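Local coordinates for protein Myo-inositol phosphohydrolase (Mitsuokella multacida, PDB 4WU3) that probably removes phosphate groups from myo-inositol polyphosphates such as phytate, as a phosphatase of the protein-tyrosine-phosphatase-like family, at residues A[110-124]-A[235-249]. The protein carries 2 engineered substitutions. Numbering follows the deposited sequence.
Engineered in segment 235-249: Ser242 (natural residue Cys). With PO4 (phosphate ion), chain G.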
loop_
_atom_site.group_PDB
_atom_site.type_symbol
_atom_site.label_atom_id
_atom_site.label_comp_id
_atom_site.label_asym_id
_atom_site.label_seq_id
_atom_site.Cartn_x
_atom_site.Cartn_y
_atom_site.Cartn_z
ATOM N N PRO A 110 16.339 25.762 -23.657
ATOM C CA PRO A 110 16.759 26.216 -24.971
ATOM C C PRO A 110 15.748 25.903 -26.073
ATOM O O PRO A 110 16.123 25.400 -27.127
ATOM C CB PRO A 110 18.069 25.456 -25.191
ATOM C CG PRO A 110 17.885 24.186 -24.432
ATOM C CD PRO A 110 17.014 24.518 -23.250
ATOM N N VAL A 111 14.477 26.209 -25.831
ATOM C CA VAL A 111 13.466 26.146 -26.881
ATOM C C VAL A 111 12.561 27.356 -26.747
ATOM O O VAL A 111 12.603 28.057 -25.740
ATOM C CB VAL A 111 12.604 24.854 -26.821
ATOM C CG1 VAL A 111 13.467 23.631 -27.065
ATOM C CG2 VAL A 111 11.886 24.737 -25.487
ATOM N N LYS A 112 11.752 27.590 -27.771
ATOM C CA LYS A 112 10.699 28.581 -27.705
ATOM C C LYS A 112 9.509 27.994 -26.979
ATOM O O LYS A 112 9.378 26.783 -26.893
ATOM C CB LYS A 112 10.284 28.999 -29.109
ATOM C CG LYS A 112 11.433 29.546 -29.949
ATOM C CD LYS A 112 10.929 30.136 -31.260
ATOM C CE LYS A 112 10.544 29.060 -32.270
ATOM N NZ LYS A 112 11.674 28.157 -32.627
ATOM N N PRO A 113 8.639 28.854 -26.433
ATOM C CA PRO A 113 7.444 28.369 -25.769
ATOM C C PRO A 113 6.646 27.380 -26.622
ATOM O O PRO A 113 6.102 26.408 -26.088
ATOM C CB PRO A 113 6.641 29.648 -25.532
ATOM C CG PRO A 113 7.676 30.703 -25.372
ATOM C CD PRO A 113 8.832 30.299 -26.244
ATOM N N SER A 114 6.576 27.611 -27.930
ATOM C CA SER A 114 5.802 26.728 -28.811
ATOM C C SER A 114 6.305 25.274 -28.804
ATOM O O SER A 114 5.576 24.358 -29.179
ATOM C CB SER A 114 5.784 27.271 -30.248
ATOM O OG SER A 114 7.103 27.425 -30.771
ATOM N N GLN A 115 7.538 25.069 -28.361
ATOM C CA GLN A 115 8.091 23.723 -28.250
ATOM C C GLN A 115 8.083 23.150 -26.826
ATOM O O GLN A 115 8.602 22.067 -26.583
ATOM C CB GLN A 115 9.509 23.710 -28.810
ATOM C CG GLN A 115 9.511 23.581 -30.318
ATOM C CD GLN A 115 8.844 24.753 -30.991
ATOM O OE1 GLN A 115 7.844 24.617 -31.690
ATOM N NE2 GLN A 115 9.423 25.903 -30.810
ATOM N N PHE A 116 7.464 23.866 -25.896
ATOM C CA PHE A 116 7.549 23.519 -24.486
ATOM C C PHE A 116 6.231 22.894 -24.033
ATOM O O PHE A 116 5.161 23.454 -24.272
ATOM C CB PHE A 116 7.873 24.779 -23.676
ATOM C CG PHE A 116 8.043 24.540 -22.202
ATOM C CD1 PHE A 116 9.269 24.206 -21.677
ATOM C CD2 PHE A 116 6.979 24.685 -21.341
ATOM C CE1 PHE A 116 9.427 23.986 -20.320
ATOM C CE2 PHE A 116 7.132 24.478 -19.989
ATOM C CZ PHE A 116 8.359 24.124 -19.477
ATOM N N TYR A 117 6.319 21.726 -23.393
ATOM C CA TYR A 117 5.136 21.029 -22.882
ATOM C C TYR A 117 5.204 20.903 -21.365
ATOM O O TYR A 117 6.099 20.270 -20.827
ATOM C CB TYR A 117 4.994 19.640 -23.520
ATOM C CG TYR A 117 4.678 19.705 -24.993
ATOM C CD1 TYR A 117 5.671 20.000 -25.911
ATOM C CD2 TYR A 117 3.382 19.503 -25.471
ATOM C CE1 TYR A 117 5.392 20.087 -27.261
ATOM C CE2 TYR A 117 3.098 19.594 -26.834
ATOM C CZ TYR A 117 4.111 19.877 -27.719
ATOM O OH TYR A 117 3.872 19.966 -29.082
ATOM N N ASP A 118 4.257 21.538 -20.691
ATOM C CA ASP A 118 4.095 21.404 -19.265
ATOM C C ASP A 118 3.324 20.126 -19.021
ATOM O O ASP A 118 2.162 20.012 -19.410
ATOM C CB ASP A 118 3.327 22.608 -18.717
ATOM C CG ASP A 118 2.959 22.461 -17.252
ATOM O OD1 ASP A 118 3.686 21.765 -16.510
ATOM O OD2 ASP A 118 1.938 23.058 -16.840
ATOM N N VAL A 119 3.986 19.154 -18.407
ATOM C CA VAL A 119 3.332 17.922 -18.010
ATOM C C VAL A 119 3.029 17.999 -16.529
ATOM O O VAL A 119 3.913 17.810 -15.682
ATOM C CB VAL A 119 4.196 16.683 -18.313
ATOM C CG1 VAL A 119 3.466 15.412 -17.914
ATOM C CG2 VAL A 119 4.560 16.639 -19.794
ATOM N N ASP A 120 1.756 18.272 -16.251
ATOM C CA ASP A 120 1.235 18.513 -14.922
ATOM C C ASP A 120 0.710 17.223 -14.324
ATOM O O ASP A 120 -0.361 16.753 -14.702
ATOM C CB ASP A 120 0.100 19.535 -15.032
ATOM C CG ASP A 120 -0.537 19.858 -13.707
ATOM O OD1 ASP A 120 -0.085 19.313 -12.685
ATOM O OD2 ASP A 120 -1.500 20.668 -13.696
ATOM N N LEU A 121 1.445 16.660 -13.368
ATOM C CA LEU A 121 1.126 15.328 -12.855
ATOM C C LEU A 121 0.189 15.360 -11.646
ATOM O O LEU A 121 -0.018 14.352 -10.984
ATOM C CB LEU A 121 2.422 14.583 -12.494
ATOM C CG LEU A 121 3.445 14.459 -13.619
ATOM C CD1 LEU A 121 4.794 13.990 -13.089
ATOM C CD2 LEU A 121 2.922 13.538 -14.722
ATOM N N ARG A 122 -0.391 16.511 -11.357
ATOM C CA ARG A 122 -1.063 16.681 -10.073
ATOM C C ARG A 122 -2.535 16.345 -10.135
ATOM O O ARG A 122 -3.299 16.986 -10.861
ATOM C CB ARG A 122 -0.905 18.111 -9.563
ATOM C CG ARG A 122 0.529 18.570 -9.351
ATOM C CD ARG A 122 0.550 20.026 -8.905
ATOM N NE ARG A 122 0.108 20.201 -7.526
ATOM C CZ ARG A 122 -0.106 21.387 -6.971
ATOM N NH1 ARG A 122 0.064 22.488 -7.693
ATOM N NH2 ARG A 122 -0.498 21.483 -5.704
ATOM N N GLY A 123 -2.930 15.351 -9.349
ATOM C CA GLY A 123 -4.337 14.976 -9.220
ATOM C C GLY A 123 -5.096 15.878 -8.269
ATOM O O GLY A 123 -6.290 16.071 -8.425
ATOM N N GLU A 124 -4.394 16.439 -7.293
ATOM C CA GLU A 124 -4.966 17.451 -6.400
ATOM C C GLU A 124 -5.425 18.710 -7.178
ATOM O O GLU A 124 -4.797 19.114 -8.149
ATOM C CB GLU A 124 -3.965 17.813 -5.275
ATOM C CG GLU A 124 -2.619 18.437 -5.696
ATOM C CD GLU A 124 -1.536 17.400 -6.021
ATOM O OE1 GLU A 124 -1.861 16.187 -6.210
ATOM O OE2 GLU A 124 -0.345 17.793 -6.099
ATOM N N ASP A 235 10.824 17.960 -31.845
ATOM C CA ASP A 235 11.627 18.957 -31.191
ATOM C C ASP A 235 11.015 19.366 -29.855
ATOM O O ASP A 235 11.304 20.433 -29.314
ATOM C CB ASP A 235 11.781 20.148 -32.109
ATOM C CG ASP A 235 10.460 20.750 -32.502
ATOM O OD1 ASP A 235 9.426 20.058 -32.433
ATOM O OD2 ASP A 235 10.447 21.933 -32.891
ATOM N N ALA A 236 10.161 18.514 -29.322
ATOM C CA ALA A 236 9.385 18.873 -28.152
ATOM C C ALA A 236 10.243 18.874 -26.894
ATOM O O ALA A 236 11.081 17.999 -26.701
ATOM C CB ALA A 236 8.222 17.913 -27.992
ATOM N N TRP A 237 10.030 19.863 -26.038
ATOM C CA TRP A 237 10.697 19.889 -24.757
ATOM C C TRP A 237 9.656 19.599 -23.692
ATOM O O TRP A 237 8.624 20.252 -23.642
ATOM C CB TRP A 237 11.360 21.242 -24.513
ATOM C CG TRP A 237 12.123 21.258 -23.246
ATOM C CD1 TRP A 237 11.608 21.338 -21.993
ATOM C CD2 TRP A 237 13.536 21.165 -23.096
ATOM N NE1 TRP A 237 12.607 21.301 -21.066
ATOM C CE2 TRP A 237 13.808 21.186 -21.714
ATOM C CE3 TRP A 237 14.599 21.044 -23.989
ATOM C CZ2 TRP A 237 15.102 21.121 -21.205
ATOM C CZ3 TRP A 237 15.878 20.960 -23.485
ATOM C CH2 TRP A 237 16.120 21.006 -22.107
ATOM N N LEU A 238 9.931 18.595 -22.865
ATOM C CA LEU A 238 9.020 18.165 -21.808
ATOM C C LEU A 238 9.493 18.592 -20.423
ATOM O O LEU A 238 10.621 18.319 -20.024
ATOM C CB LEU A 238 8.874 16.643 -21.833
ATOM C CG LEU A 238 8.168 16.055 -23.057
ATOM C CD1 LEU A 238 7.864 14.579 -22.835
ATOM C CD2 LEU A 238 6.889 16.811 -23.369
ATOM N N HIS A 239 8.615 19.269 -19.696
ATOM C CA HIS A 239 8.893 19.641 -18.324
ATOM C C HIS A 239 7.873 18.967 -17.427
ATOM O O HIS A 239 6.686 19.288 -17.493
ATOM C CB HIS A 239 8.811 21.159 -18.138
ATOM C CG HIS A 239 9.154 21.597 -16.756
ATOM N ND1 HIS A 239 10.453 21.766 -16.338
ATOM C CD2 HIS A 239 8.373 21.832 -15.674
ATOM C CE1 HIS A 239 10.461 22.109 -15.063
ATOM N NE2 HIS A 239 9.212 22.161 -14.636
ATOM N N TYR A 240 8.335 18.017 -16.612
ATOM C CA TYR A 240 7.471 17.281 -15.699
ATOM C C TYR A 240 7.433 17.970 -14.344
ATOM O O TYR A 240 8.462 18.439 -13.826
ATOM C CB TYR A 240 7.981 15.855 -15.486
ATOM C CG TYR A 240 8.051 15.015 -16.730
ATOM C CD1 TYR A 240 6.913 14.452 -17.272
ATOM C CD2 TYR A 240 9.268 14.766 -17.352
ATOM C CE1 TYR A 240 6.980 13.678 -18.414
ATOM C CE2 TYR A 240 9.347 13.997 -18.488
ATOM C CZ TYR A 240 8.203 13.451 -19.022
ATOM O OH TYR A 240 8.280 12.687 -20.174
ATOM N N HIS A 241 6.250 18.035 -13.756
ATOM C CA HIS A 241 6.155 18.524 -12.394
ATOM C C HIS A 241 4.970 17.936 -11.617
ATOM O O HIS A 241 3.946 17.531 -12.187
ATOM C CB HIS A 241 6.101 20.049 -12.390
ATOM C CG HIS A 241 4.720 20.598 -12.506
ATOM N ND1 HIS A 241 3.882 20.728 -11.420
ATOM C CD2 HIS A 241 4.028 21.045 -13.577
ATOM C CE1 HIS A 241 2.727 21.226 -11.821
ATOM N NE2 HIS A 241 2.791 21.426 -13.125
ATOM N N SER A 242 5.138 17.894 -10.303
ATOM C CA SER A 242 4.103 17.453 -9.397
ATOM C C SER A 242 3.944 18.560 -8.349
ATOM O O SER A 242 3.967 19.746 -8.714
ATOM C CB SER A 242 4.499 16.118 -8.780
ATOM O OG SER A 242 5.899 16.070 -8.524
ATOM N N TYR A 243 3.778 18.216 -7.070
ATOM C CA TYR A 243 3.827 19.261 -6.051
ATOM C C TYR A 243 5.274 19.580 -5.650
ATOM O O TYR A 243 5.712 20.731 -5.750
ATOM C CB TYR A 243 2.993 18.952 -4.805
ATOM C CG TYR A 243 3.194 20.049 -3.777
ATOM C CD1 TYR A 243 2.701 21.330 -4.003
ATOM C CD2 TYR A 243 3.951 19.838 -2.639
ATOM C CE1 TYR A 243 2.920 22.351 -3.110
ATOM C CE2 TYR A 243 4.176 20.862 -1.725
ATOM C CZ TYR A 243 3.658 22.113 -1.968
ATOM O OH TYR A 243 3.877 23.143 -1.074
ATOM N N ALA A 244 6.019 18.562 -5.224
ATOM C CA ALA A 244 7.337 18.787 -4.650
ATOM C C ALA A 244 8.463 18.528 -5.650
ATOM O O ALA A 244 9.617 18.851 -5.390
ATOM C CB ALA A 244 7.514 17.917 -3.419
ATOM N N GLY A 245 8.126 17.956 -6.800
ATOM C CA GLY A 245 9.119 17.589 -7.786
ATOM C C GLY A 245 9.961 16.431 -7.287
ATOM O O GLY A 245 11.109 16.228 -7.728
ATOM N N MET A 246 9.376 15.661 -6.373
ATOM C CA MET A 246 10.052 14.514 -5.781
ATOM C C MET A 246 9.541 13.189 -6.346
ATOM O O MET A 246 10.077 12.709 -7.337
ATOM C CB MET A 246 9.927 14.563 -4.254
ATOM C CG MET A 246 10.678 15.748 -3.667
ATOM S SD MET A 246 10.620 15.889 -1.867
ATOM C CE MET A 246 11.650 14.493 -1.419
ATOM N N GLY A 247 8.513 12.603 -5.736
ATOM C CA GLY A 247 8.027 11.275 -6.133
ATOM C C GLY A 247 7.467 11.124 -7.549
ATOM O O GLY A 247 8.047 10.445 -8.406
ATOM N N ARG A 248 6.316 11.734 -7.792
ATOM C CA ARG A 248 5.654 11.573 -9.077
ATOM C C ARG A 248 6.540 12.119 -10.173
ATOM O O ARG A 248 6.604 11.546 -11.266
ATOM C CB ARG A 248 4.292 12.271 -9.095
ATOM C CG ARG A 248 3.262 11.630 -8.190
ATOM C CD ARG A 248 2.077 12.562 -7.930
ATOM N NE ARG A 248 2.407 13.699 -7.063
ATOM C CZ ARG A 248 1.539 14.652 -6.730
ATOM N NH1 ARG A 248 1.912 15.645 -5.937
ATOM N NH2 ARG A 248 0.291 14.617 -7.201
ATOM N N THR A 249 7.236 13.219 -9.883
ATOM C CA THR A 249 8.118 13.844 -10.876
ATOM C C THR A 249 9.275 12.911 -11.240
ATOM O O THR A 249 9.607 12.748 -12.411
ATOM C CB THR A 249 8.638 15.217 -10.400
ATOM O OG1 THR A 249 7.566 16.169 -10.420
ATOM C CG2 THR A 249 9.736 15.732 -11.301
HETATM P P PO4 G . 5.629 14.811 -5.352
HETATM O O1 PO4 G . 6.268 14.480 -4.025
HETATM O O2 PO4 G . 6.747 15.261 -6.264
HETATM O O3 PO4 G . 4.593 15.894 -5.199
HETATM O O4 PO4 G . 4.948 13.607 -5.978
#
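Arg248 and Glu124 meet at the phosphate-binding P-loop of a PTP-like phosphatase domain, where the loop 242-248 follows strand 237-241 and runs into the first turn of helix 247-261. That strand runs parallel to strand 116-122, and six backbone hydrogen bonds join them, from Trp237 N to Gln115 O through to Leu121 N to His241 O. The P-loop holds a phosphate ion, with the engineered Ser242 standing where the natural sequence has cysteine.

The Arg248 side chain runs alongside this ion. Its CB and CG pass phosphate O4 at 3.5 and 3.4 Å, and CD lies 4.1 Å from Leu121 O. NE then donates to phosphate O4 (2.8 Å), while NH1 is shared between phosphate O3 and Glu124 OE2. At the tip, NH2 bonds Glu124 OE1 at 2.8 Å on its syn lone pair, completing an end-on, two-nitrogen salt bridge; the bend at chi3 (-71°) turns the guanidinium so that phosphate and carboxylate both meet its edge. With an alanine here, Glu124 would probably keep Arg122 but lose its two-nitrogen grip, and the phosphate would lose the NE and NH1 donors.

Glu124 OE2 is also gripped by Arg122 NE, 2.8 Å away and above the carboxylate plane, and the two arginines together are likely to restrain the carboxylate's rotation; Arg122 itself continues to Asp53. Farther back, Phe116, Trp237 and His239 form an aromatic cluster, of which Phe116 and His239 pack against Ile105 of helix 99-108. At its far end Pro110 CD makes a CH-pi contact over the face of the Trp237 six-membered ring, 4.1 Å from its centroid.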